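Long-range contact in cyclic UMP-AMP synthase (Rhodothermus marinus SG0.5JP17-172, PDB 6E0K), which joins UTP and ATP into the second messenger 3',3'-cUAMP, which triggers cell death and so aborts phage infection in a CBASS antiviral defence system: residues Q14-R28 with V43-G57. Residues are numbered along the deposited sequence; the frame is centred on the assembly and turned at random.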
ATOM      1  N   GLN A  14     -12.192  -8.197   8.605  1.00 12.74           N
ATOM      2  CA  GLN A  14     -11.548  -6.896   8.576  1.00 14.75           C
ATOM      3  C   GLN A  14     -11.557  -6.275   9.967  1.00 14.64           C
ATOM      4  O   GLN A  14     -12.543  -6.380  10.702  1.00 16.35           O
ATOM      5  CB  GLN A  14     -12.268  -5.983   7.587  1.00 10.69           C
ATOM      6  CG  GLN A  14     -11.496  -4.703   7.238  1.00 11.27           C
ATOM      7  CD  GLN A  14     -12.284  -3.763   6.354  1.00 13.86           C
ATOM      8  OE1 GLN A  14     -13.376  -4.095   5.861  1.00 15.84           O
ATOM      9  NE2 GLN A  14     -11.732  -2.578   6.136  1.00 14.60           N
ATOM     10  N   GLY A  15     -10.451  -5.636  10.330  1.00 13.10           N
ATOM     11  CA  GLY A  15     -10.447  -4.802  11.514  1.00 13.28           C
ATOM     12  C   GLY A  15     -11.369  -3.603  11.364  1.00 14.34           C
ATOM     13  O   GLY A  15     -11.740  -3.183  10.258  1.00 15.60           O
ATOM     14  N   ALA A  16     -11.748  -3.040  12.505  1.00 15.95           N
ATOM     15  CA  ALA A  16     -12.596  -1.860  12.480  1.00 13.58           C
ATOM     16  C   ALA A  16     -11.869  -0.705  11.803  1.00 14.78           C
ATOM     17  O   ALA A  16     -10.641  -0.599  11.866  1.00 17.75           O
ATOM     18  CB  ALA A  16     -12.993  -1.458  13.897  1.00 18.16           C
ATOM     19  N   THR A  17     -12.639   0.169  11.149  1.00 13.91           N
ATOM     20  CA  THR A  17     -12.064   1.311  10.444  1.00 11.85           C
ATOM     21  C   THR A  17     -12.557   2.658  10.945  1.00 11.67           C
ATOM     22  O   THR A  17     -12.128   3.680  10.404  1.00 14.77           O
ATOM     23  CB  THR A  17     -12.350   1.238   8.936  1.00 17.52           C
ATOM     24  OG1 THR A  17     -13.761   1.336   8.702  1.00 24.35           O
ATOM     25  CG2 THR A  17     -11.813  -0.057   8.334  1.00 20.94           C
ATOM     26  N   THR A  18     -13.446   2.695  11.942  1.00 13.08           N
ATOM     27  CA  THR A  18     -14.024   3.966  12.379  1.00 12.58           C
ATOM     28  C   THR A  18     -12.954   4.919  12.890  1.00 14.86           C
ATOM     29  O   THR A  18     -12.941   6.106  12.546  1.00 15.24           O
ATOM     30  CB  THR A  18     -15.073   3.706  13.463  1.00 17.11           C
ATOM     31  OG1 THR A  18     -16.098   2.852  12.935  1.00 25.32           O
ATOM     32  CG2 THR A  18     -15.693   5.013  13.950  1.00 24.18           C
ATOM     33  N   THR A  19     -12.041   4.418  13.717  1.00 12.60           N
ATOM     34  CA  THR A  19     -11.031   5.287  14.298  1.00 11.72           C
ATOM     35  C   THR A  19     -10.023   5.741  13.246  1.00 13.89           C
ATOM     36  O   THR A  19      -9.557   6.891  13.288  1.00 13.79           O
ATOM     37  CB  THR A  19     -10.366   4.557  15.473  1.00 15.22           C
ATOM     38  OG1 THR A  19     -11.383   4.133  16.395  1.00 15.60           O
ATOM     39  CG2 THR A  19      -9.396   5.458  16.209  1.00 16.81           C
ATOM     40  N   ALA A  20      -9.709   4.881  12.267  1.00 12.29           N
ATOM     41  CA  ALA A  20      -8.826   5.287  11.176  1.00 10.64           C
ATOM     42  C   ALA A  20      -9.465   6.378  10.325  1.00 13.19           C
ATOM     43  O   ALA A  20      -8.800   7.348   9.944  1.00 12.88           O
ATOM     44  CB  ALA A  20      -8.471   4.070  10.321  1.00 12.36           C
ATOM     45  N   LYS A  21     -10.762   6.252  10.041  1.00 13.05           N
ATOM     46  CA  LYS A  21     -11.445   7.296   9.283  1.00 12.89           C
ATOM     47  C   LYS A  21     -11.438   8.625  10.032  1.00 11.97           C
ATOM     48  O   LYS A  21     -11.212   9.680   9.431  1.00 13.51           O
ATOM     49  CB  LYS A  21     -12.872   6.855   8.951  1.00 16.74           C
ATOM     50  CG  LYS A  21     -12.907   5.861   7.773  1.00 28.62           C
ATOM     51  CD  LYS A  21     -14.305   5.312   7.510  1.00 35.60           C
ATOM     52  CE  LYS A  21     -14.281   4.304   6.371  1.00 44.15           C
ATOM     53  NZ  LYS A  21     -15.570   3.567   6.238  1.00 53.19           N
ATOM     54  N   LYS A  22     -11.635   8.594  11.347  1.00 12.12           N
ATOM     55  CA  LYS A  22     -11.592   9.832  12.120  1.00 11.39           C
ATOM     56  C   LYS A  22     -10.191  10.413  12.165  1.00 13.37           C
ATOM     57  O   LYS A  22     -10.039  11.640  12.242  1.00 12.18           O
ATOM     58  CB  LYS A  22     -12.084   9.600  13.548  1.00 13.82           C
ATOM     59  CG  LYS A  22     -13.513   9.117  13.648  1.00 22.76           C
ATOM     60  CD  LYS A  22     -14.447  10.056  12.972  1.00 30.22           C
ATOM     61  CE  LYS A  22     -14.552  11.355  13.730  1.00 33.01           C
ATOM     62  NZ  LYS A  22     -15.844  12.017  13.413  1.00 33.73           N
ATOM     63  N   THR A  23      -9.164   9.558  12.130  1.00 11.80           N
ATOM     64  CA  THR A  23      -7.792  10.054  12.046  1.00 10.94           C
ATOM     65  C   THR A  23      -7.591  10.832  10.756  1.00 14.71           C
ATOM     66  O   THR A  23      -7.017  11.931  10.749  1.00 11.67           O
ATOM     67  CB  THR A  23      -6.807   8.881  12.135  1.00 10.93           C
ATOM     68  OG1 THR A  23      -7.036   8.163  13.352  1.00 12.18           O
ATOM     69  CG2 THR A  23      -5.350   9.371  12.110  1.00 13.30           C
ATOM     70  N   HIS A  24      -8.077  10.273   9.650  1.00 14.04           N
ATOM     71  CA  HIS A  24      -8.042  10.959   8.362  1.00 14.23           C
ATOM     72  C   HIS A  24      -8.760  12.307   8.437  1.00 13.17           C
ATOM     73  O   HIS A  24      -8.219  13.348   8.021  1.00 13.69           O
ATOM     74  CB  HIS A  24      -8.677  10.028   7.323  1.00 13.00           C
ATOM     75  CG  HIS A  24      -8.823  10.626   5.965  1.00 13.46           C
ATOM     76  ND1 HIS A  24      -9.750  10.168   5.052  1.00 20.88           N
ATOM     77  CD2 HIS A  24      -8.124  11.603   5.336  1.00 14.96           C
ATOM     78  CE1 HIS A  24      -9.634  10.856   3.929  1.00 20.49           C
ATOM     79  NE2 HIS A  24      -8.663  11.740   4.081  1.00 17.17           N
ATOM     80  N   GLU A  25      -9.974  12.308   8.994  1.00 12.69           N
ATOM     81  CA  GLU A  25     -10.747  13.541   9.094  1.00 13.22           C
ATOM     82  C   GLU A  25     -10.052  14.549   9.995  1.00 13.77           C
ATOM     83  O   GLU A  25     -10.113  15.752   9.738  1.00 14.02           O
ATOM     84  CB  GLU A  25     -12.153  13.233   9.613  1.00 17.06           C
ATOM     85  CG  GLU A  25     -12.955  12.344   8.664  1.00 24.32           C
ATOM     86  CD  GLU A  25     -14.299  11.907   9.234  1.00 43.54           C
ATOM     87  OE1 GLU A  25     -14.656  12.342  10.350  1.00 46.74           O
ATOM     88  OE2 GLU A  25     -15.002  11.127   8.554  1.00 48.90           O
ATOM     89  N   SER A  26      -9.351  14.071  11.025  1.00 11.60           N
ATOM     90  CA  SER A  26      -8.596  14.975  11.894  1.00 13.05           C
ATOM     91  C   SER A  26      -7.459  15.669  11.147  1.00 11.65           C
ATOM     92  O   SER A  26      -7.304  16.893  11.245  1.00 13.21           O
ATOM     93  CB  SER A  26      -8.053  14.198  13.096  1.00 14.77           C
ATOM     94  OG  SER A  26      -7.339  15.055  13.973  1.00 14.57           O
ATOM     95  N   ILE A  27      -6.629  14.904  10.424  1.00 11.32           N
ATOM     96  CA  ILE A  27      -5.564  15.519   9.628  1.00 11.31           C
ATOM     97  C   ILE A  27      -6.148  16.526   8.644  1.00 13.09           C
ATOM     98  O   ILE A  27      -5.620  17.637   8.477  1.00 13.51           O
ATOM     99  CB  ILE A  27      -4.746  14.441   8.900  1.00 12.91           C
ATOM    100  CG1 ILE A  27      -4.085  13.477   9.905  1.00 16.13           C
ATOM    101  CG2 ILE A  27      -3.715  15.100   7.978  1.00 14.18           C
ATOM    102  CD1 ILE A  27      -2.998  14.121  10.744  1.00 16.49           C
ATOM    103  N   ARG A  28      -7.242  16.152   7.974  1.00 12.19           N
ATOM    104  CA  ARG A  28      -7.871  17.064   7.022  1.00 12.17           C
ATOM    105  C   ARG A  28      -8.309  18.347   7.709  1.00 12.58           C
ATOM    106  O   ARG A  28      -8.121  19.447   7.177  1.00 13.39           O
ATOM    107  CB  ARG A  28      -9.066  16.368   6.367  1.00 16.56           C
ATOM    108  CG  ARG A  28      -9.855  17.230   5.406  1.00 22.19           C
ATOM    109  CD  ARG A  28     -10.977  16.397   4.795  1.00 30.30           C
ATOM    110  NE  ARG A  28     -10.472  15.526   3.734  1.00 35.06           N
ATOM    111  CZ  ARG A  28     -11.061  14.400   3.345  1.00 40.43           C
ATOM    112  NH1 ARG A  28     -12.179  13.996   3.939  1.00 33.75           N
ATOM    113  NH2 ARG A  28     -10.529  13.677   2.367  1.00 36.41           N
ATOM    114  N   VAL A  43      -6.039  15.463   0.966  1.00 14.77           N
ATOM    115  CA  VAL A  43      -5.683  14.558   2.042  1.00 13.01           C
ATOM    116  C   VAL A  43      -6.479  13.285   1.823  1.00 15.27           C
ATOM    117  O   VAL A  43      -7.716  13.325   1.807  1.00 16.69           O
ATOM    118  CB  VAL A  43      -5.998  15.158   3.425  1.00 15.50           C
ATOM    119  CG1 VAL A  43      -5.483  14.245   4.535  1.00 18.03           C
ATOM    120  CG2 VAL A  43      -5.419  16.560   3.538  1.00 20.98           C
ATOM    121  N   TYR A  44      -5.785  12.166   1.641  1.00 13.13           N
ATOM    122  CA  TYR A  44      -6.473  10.903   1.440  1.00 12.39           C
ATOM    123  C   TYR A  44      -5.703   9.777   2.111  1.00 14.59           C
ATOM    124  O   TYR A  44      -4.547   9.931   2.508  1.00 14.37           O
ATOM    125  CB  TYR A  44      -6.705  10.619  -0.055  1.00 15.49           C
ATOM    126  CG  TYR A  44      -5.481  10.519  -0.946  1.00 12.99           C
ATOM    127  CD1 TYR A  44      -4.940  11.652  -1.549  1.00 14.39           C
ATOM    128  CD2 TYR A  44      -4.896   9.280  -1.223  1.00 13.49           C
ATOM    129  CE1 TYR A  44      -3.833  11.555  -2.397  1.00 14.20           C
ATOM    130  CE2 TYR A  44      -3.787   9.176  -2.063  1.00 13.70           C
ATOM    131  CZ  TYR A  44      -3.263  10.316  -2.638  1.00 14.58           C
ATOM    132  OH  TYR A  44      -2.174  10.215  -3.477  1.00 14.45           O
ATOM    133  N   LEU A  45      -6.378   8.638   2.287  1.00 14.70           N
ATOM    134  CA  LEU A  45      -5.738   7.490   2.897  1.00 14.20           C
ATOM    135  C   LEU A  45      -5.137   6.584   1.844  1.00 13.52           C
ATOM    136  O   LEU A  45      -5.620   6.511   0.714  1.00 14.98           O
ATOM    137  CB  LEU A  45      -6.725   6.666   3.726  1.00 19.52           C
ATOM    138  CG  LEU A  45      -7.245   7.378   4.957  1.00 20.28           C
ATOM    139  CD1 LEU A  45      -7.957   6.369   5.839  1.00 20.23           C
ATOM    140  CD2 LEU A  45      -6.089   8.052   5.704  1.00 18.95           C
ATOM    141  N   GLN A  46      -4.087   5.876   2.238  1.00 13.93           N
ATOM    142  CA  GLN A  46      -3.569   4.779   1.444  1.00 17.83           C
ATOM    143  C   GLN A  46      -3.386   3.597   2.380  1.00 15.83           C
ATOM    144  O   GLN A  46      -3.843   3.633   3.537  1.00 16.68           O
ATOM    145  CB  GLN A  46      -2.263   5.168   0.738  1.00 16.36           C
ATOM    146  CG  GLN A  46      -1.070   5.415   1.665  1.00 14.50           C
ATOM    147  CD  GLN A  46       0.238   5.526   0.877  1.00 21.21           C
ATOM    148  OE1 GLN A  46       0.382   4.924  -0.187  1.00 23.02           O
ATOM    149  NE2 GLN A  46       1.192   6.288   1.407  1.00 18.94           N
ATOM    150  N   GLY A  47      -2.745   2.537   1.896  1.00 17.69           N
ATOM    151  CA  GLY A  47      -2.455   1.479   2.843  1.00 16.86           C
ATOM    152  C   GLY A  47      -3.667   0.617   3.141  1.00 12.45           C
ATOM    153  O   GLY A  47      -4.697   0.665   2.466  1.00 14.26           O
ATOM    154  N   SER A  48      -3.527  -0.168   4.207  1.00 13.02           N
ATOM    155  CA  SER A  48      -4.491  -1.234   4.461  1.00 10.94           C
ATOM    156  C   SER A  48      -5.886  -0.682   4.743  1.00 14.08           C
ATOM    157  O   SER A  48      -6.879  -1.222   4.244  1.00 12.61           O
ATOM    158  CB  SER A  48      -4.011  -2.113   5.615  1.00 18.23           C
ATOM    159  OG  SER A  48      -4.006  -1.399   6.834  1.00 25.14           O
ATOM    160  N   TYR A  49      -5.996   0.401   5.520  1.00 13.41           N
ATOM    161  CA  TYR A  49      -7.333   0.908   5.825  1.00 12.68           C
ATOM    162  C   TYR A  49      -8.042   1.375   4.558  1.00 11.82           C
ATOM    163  O   TYR A  49      -9.226   1.089   4.345  1.00 14.55           O
ATOM    164  CB  TYR A  49      -7.265   2.056   6.832  1.00 11.77           C
ATOM    165  CG  TYR A  49      -6.894   1.680   8.235  1.00 10.76           C
ATOM    166  CD1 TYR A  49      -7.690   0.835   9.000  1.00 10.60           C
ATOM    167  CD2 TYR A  49      -5.771   2.232   8.835  1.00 11.82           C
ATOM    168  CE1 TYR A  49      -7.352   0.536  10.320  1.00 11.92           C
ATOM    169  CE2 TYR A  49      -5.430   1.921  10.132  1.00 11.64           C
ATOM    170  CZ  TYR A  49      -6.230   1.088  10.872  1.00 12.77           C
ATOM    171  OH  TYR A  49      -5.868   0.823  12.171  1.00 14.68           O
ATOM    172  N   LYS A  50      -7.324   2.110   3.705  1.00 12.38           N
ATOM    173  CA  LYS A  50      -7.910   2.584   2.461  1.00 12.13           C
ATOM    174  C   LYS A  50      -8.372   1.423   1.604  1.00 12.24           C
ATOM    175  O   LYS A  50      -9.451   1.473   0.994  1.00 13.41           O
ATOM    176  CB  LYS A  50      -6.884   3.412   1.691  1.00 13.87           C
ATOM    177  CG  LYS A  50      -7.337   3.831   0.310  1.00 14.51           C
ATOM    178  CD  LYS A  50      -8.495   4.798   0.373  1.00 17.36           C
ATOM    179  CE  LYS A  50      -8.847   5.316  -1.006  1.00 21.40           C
ATOM    180  NZ  LYS A  50      -9.930   6.333  -0.971  1.00 23.36           N
ATOM    181  N   ASN A  51      -7.572   0.369   1.553  1.00 11.00           N
ATOM    182  CA  ASN A  51      -7.823  -0.735   0.643  1.00 12.95           C
ATOM    183  C   ASN A  51      -8.649  -1.834   1.274  1.00 13.49           C
ATOM    184  O   ASN A  51      -8.834  -2.889   0.652  1.00 13.96           O
ATOM    185  CB  ASN A  51      -6.500  -1.282   0.112  1.00 12.96           C
ATOM    186  CG  ASN A  51      -5.872  -0.341  -0.903  1.00 14.42           C
ATOM    187  OD1 ASN A  51      -6.198  -0.389  -2.086  1.00 14.29           O
ATOM    188  ND2 ASN A  51      -5.010   0.551  -0.432  1.00 14.91           N
ATOM    189  N   SER A  52      -9.181  -1.584   2.475  1.00 12.26           N
ATOM    190  CA  SER A  52     -10.017  -2.532   3.207  1.00 12.16           C
ATOM    191  C   SER A  52      -9.303  -3.847   3.455  1.00 15.64           C
ATOM    192  O   SER A  52      -9.944  -4.891   3.552  1.00 13.48           O
ATOM    193  CB  SER A  52     -11.346  -2.797   2.491  1.00 16.22           C
ATOM    194  OG  SER A  52     -12.060  -1.596   2.309  1.00 16.38           O
ATOM    195  N   THR A  53      -7.981  -3.821   3.588  1.00 11.71           N
ATOM    196  CA  THR A  53      -7.236  -5.034   3.889  1.00 12.79           C
ATOM    197  C   THR A  53      -6.626  -5.011   5.279  1.00 12.64           C
ATOM    198  O   THR A  53      -5.797  -5.872   5.591  1.00 13.15           O
ATOM    199  CB  THR A  53      -6.138  -5.261   2.846  1.00 14.29           C
ATOM    200  OG1 THR A  53      -5.272  -4.122   2.823  1.00 15.31           O
ATOM    201  CG2 THR A  53      -6.745  -5.436   1.469  1.00 17.26           C
ATOM    202  N   ASN A  54      -7.046  -4.083   6.140  1.00 11.38           N
ATOM    203  CA  ASN A  54      -6.537  -4.055   7.507  1.00 12.97           C
ATOM    204  C   ASN A  54      -7.078  -5.236   8.316  1.00 12.76           C
ATOM    205  O   ASN A  54      -8.281  -5.523   8.296  1.00 12.33           O
ATOM    206  CB  ASN A  54      -6.908  -2.732   8.189  1.00 11.28           C
ATOM    207  CG  ASN A  54      -8.406  -2.481   8.197  1.00 11.39           C
ATOM    208  OD1 ASN A  54      -9.028  -2.337   7.137  1.00 13.41           O
ATOM    209  ND2 ASN A  54      -8.988  -2.414   9.388  1.00 12.62           N
ATOM    210  N   ILE A  55      -6.179  -5.948   9.001  1.00 11.70           N
ATOM    211  CA  ILE A  55      -6.602  -7.064   9.848  1.00 11.94           C
ATOM    212  C   ILE A  55      -6.738  -6.661  11.308  1.00 12.92           C
ATOM    213  O   ILE A  55      -7.255  -7.453  12.114  1.00 16.14           O
ATOM    214  CB  ILE A  55      -5.656  -8.279   9.705  1.00 13.29           C
ATOM    215  CG1 ILE A  55      -4.217  -7.906  10.070  1.00 15.57           C
ATOM    216  CG2 ILE A  55      -5.744  -8.853   8.285  1.00 15.59           C
ATOM    217  CD1 ILE A  55      -3.269  -9.100  10.143  1.00 15.30           C
ATOM    218  N   ARG A  56      -6.317  -5.451  11.672  1.00 14.94           N
ATOM    219  CA  ARG A  56      -6.560  -4.895  12.997  1.00 15.32           C
ATOM    220  C   ARG A  56      -7.243  -3.543  12.852  1.00 13.34           C
ATOM    221  O   ARG A  56      -7.316  -2.967  11.759  1.00 15.28           O
ATOM    222  CB  ARG A  56      -5.261  -4.736  13.802  1.00 18.63           C
ATOM    223  CG  ARG A  56      -4.426  -6.016  13.902  1.00 24.53           C
ATOM    224  CD  ARG A  56      -3.279  -5.841  14.871  1.00 26.77           C
ATOM    225  NE  ARG A  56      -3.771  -5.408  16.175  1.00 31.21           N
ATOM    226  CZ  ARG A  56      -4.158  -6.226  17.146  1.00 33.76           C
ATOM    227  NH1 ARG A  56      -4.111  -7.544  16.977  1.00 35.28           N
ATOM    228  NH2 ARG A  56      -4.593  -5.726  18.296  1.00 31.47           N
ATOM    229  N   GLY A  57      -7.731  -3.032  13.980  1.00 15.68           N
ATOM    230  CA  GLY A  57      -8.288  -1.696  14.026  1.00 13.94           C
ATOM    231  C   GLY A  57      -7.420  -0.688  14.730  1.00 15.19           C
ATOM    232  O   GLY A  57      -7.869   0.457  14.926  1.00 16.81           O
TER
HETATM  233  O   HOH W   1     -12.041  -0.027   4.502  1.00 31.39           O
HETATM  234  O   HOH W   2      -9.645   1.917  12.919  1.00 16.38           O
HETATM  235  O   HOH W   3      -8.772  16.504   1.128  1.00 19.91           O
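Ala20 sets its methyl almost squarely over the centre of the Tyr49 ring, a CH-pi contact with CB 3.4 Å from the ring centroid and 6° off its normal. At the edge of the same ring lie CG2 of Thr17 and the carbonyl oxygen of Ala16, while the Tyr49 hydroxyl hydrogen-bonds to Ser59 O. One helical turn beyond Ala20, CG of His24 stands trans to the backbone N (chi1 175°), which brings one ring face against CG of Leu45 and aims the ring edge at the strand. There His24 NE2 donates in its own ring plane to Val43 O at 2.9 Å, although it meets that carbonyl from above its plane. Arg28, bent at chi3, delivers NH2 to the same Val43 O nearly along the C=O axis, also at 2.9 Å, so two side chains of the helix grip one backbone acceptor.

At the other end Asn54 clasps the approach to the helix. Asn54 OD1 receives NE2 of Gln14 on a lone pair at 2.9 Å, the two amide planes standing 72° apart; Asn54 ND2 bonds straight to Arg56 O at 3.0 Å and more weakly to Gly15 O. Gly15 N in turn donates to Asn54 O, and one water links Gln14 NE2 to Tyr49 O and Ser52 OG.

Gln46, Gly47 and Ser48, which bind ATP (Gln46 also UTP), lie between strand 43-45 and Tyr49, in the nucleotidyltransferase fold. Residues 18-28 run nearly antiparallel to 43-45, part of strand 42-45, which pairs with strand 61-68, while Gln14 and Ile55 reach helix 186-202.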